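Local coordinates for protein rRNA adenine N-6-methyltransferase (Saccharopolyspora erythraea, PDB 6NVM) that dimethylates N6 of a single adenine in 23S rRNA with S-adenosyl-L-methionine as methyl donor, lowering ribosomal affinity for macrolide, lincosamide and streptogramin B antibiotics, at residues A123-L126 and T127-P130. Residues are numbered along the deposited sequence; the frame is centred on the assembly and turned at random.
Sequences ADFL and TAEP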
# COMPACT_ATOMS: atom_id res chain seq x y z
N ALA A 123 18.26 -6.26 -11.56
CA ALA A 123 18.63 -5.51 -10.36
C ALA A 123 17.63 -5.79 -9.26
O ALA A 123 16.52 -6.27 -9.51
CB ALA A 123 18.69 -4.00 -10.63
N ASP A 124 18.04 -5.47 -8.04
CA ASP A 124 17.19 -5.50 -6.86
C ASP A 124 16.27 -4.28 -6.86
O ASP A 124 16.74 -3.14 -6.77
CB ASP A 124 18.07 -5.53 -5.61
CG ASP A 124 17.28 -5.66 -4.32
OD1 ASP A 124 16.04 -5.55 -4.32
OD2 ASP A 124 17.95 -5.85 -3.28
N PHE A 125 14.96 -4.52 -6.94
CA PHE A 125 14.01 -3.41 -6.99
C PHE A 125 14.14 -2.51 -5.77
O PHE A 125 13.86 -1.30 -5.86
CB PHE A 125 12.58 -3.93 -7.09
CG PHE A 125 11.56 -2.83 -7.08
CD1 PHE A 125 11.32 -2.08 -8.22
CD2 PHE A 125 10.88 -2.50 -5.92
CE1 PHE A 125 10.40 -1.04 -8.21
CE2 PHE A 125 9.95 -1.47 -5.91
CZ PHE A 125 9.72 -0.74 -7.05
N LEU A 126 14.53 -3.06 -4.63
CA LEU A 126 14.48 -2.29 -3.39
C LEU A 126 15.48 -1.15 -3.37
O LEU A 126 15.32 -0.22 -2.57
CB LEU A 126 14.69 -3.21 -2.20
CG LEU A 126 13.43 -3.97 -1.75
CD1 LEU A 126 13.78 -4.98 -0.66
CD2 LEU A 126 12.36 -3.00 -1.25
N THR A 127 16.52 -1.19 -4.21
CA THR A 127 17.48 -0.10 -4.32
C THR A 127 17.26 0.74 -5.57
O THR A 127 18.09 1.61 -5.86
CB THR A 127 18.91 -0.65 -4.31
OG1 THR A 127 19.12 -1.48 -5.47
CG2 THR A 127 19.18 -1.46 -3.05
N ALA A 128 16.18 0.51 -6.30
CA ALA A 128 15.87 1.30 -7.48
C ALA A 128 15.28 2.66 -7.09
O ALA A 128 14.60 2.80 -6.07
CB ALA A 128 14.88 0.55 -8.38
N GLU A 129 15.59 3.67 -7.91
CA GLU A 129 15.01 5.00 -7.75
C GLU A 129 13.69 5.09 -8.51
O GLU A 129 13.58 4.55 -9.61
CB GLU A 129 15.97 6.07 -8.29
CG GLU A 129 17.16 6.36 -7.40
CD GLU A 129 16.79 7.24 -6.21
OE1 GLU A 129 15.87 8.08 -6.34
OE2 GLU A 129 17.42 7.08 -5.14
N PRO A 130 12.66 5.75 -7.98
CA PRO A 130 11.45 5.94 -8.76
C PRO A 130 11.69 6.91 -9.89
O PRO A 130 12.58 7.78 -9.81
CB PRO A 130 10.45 6.50 -7.73
CG PRO A 130 11.29 7.15 -6.73
CD PRO A 130 12.53 6.32 -6.63
O HOH W 1 18.63 -1.43 -8.03
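The carbonyl oxygen of Asp124 serves two partners: Thr127 N donates to Asp124 O at 3.2 Å from well above the carbonyl plane, and a water donates to the same oxygen at 2.8 Å. That water also hydrogen-bonds Thr127 OG1 at 2.6 Å. The hydroxyl can meet it because chi1 of Thr127 (63°) sets OG1 between the backbone N and the carbonyl carbon, on the side of the Asp124 carbonyl. One residue further on, Ala128 N donates to Phe125 O at 3.0 Å, so two successive i to i+3 bonds form a short 3-10 turn. Its start is an Asx turn: with CG of Asp124 anti to the backbone N (chi1 -177°), the carboxylate turns back toward the backbone two residues on, and OD1 accepts a hydrogen bond from Leu126 N at 2.9 Å from above the carboxylate plane, with a nearly straight N-H...O angle of 160°. On the buried side, the Phe125 ring approaches Ala128 CB obliquely, 4.4 Å from CD1, and packs among Tyr98, Phe137 and Trp152; Trp152 also hydrogen-bonds Ala128 O. The turn follows strand 118-121 of the Rossmann-like methyltransferase sheet, and Asp124 is a predicted S-adenosyl-L-methionine ligand. While one water links the exposed Thr127 hydroxyl to the turn, tying OD1 to a backbone N-H restrains the carboxylate's rotation and probably presets it for the cofactor.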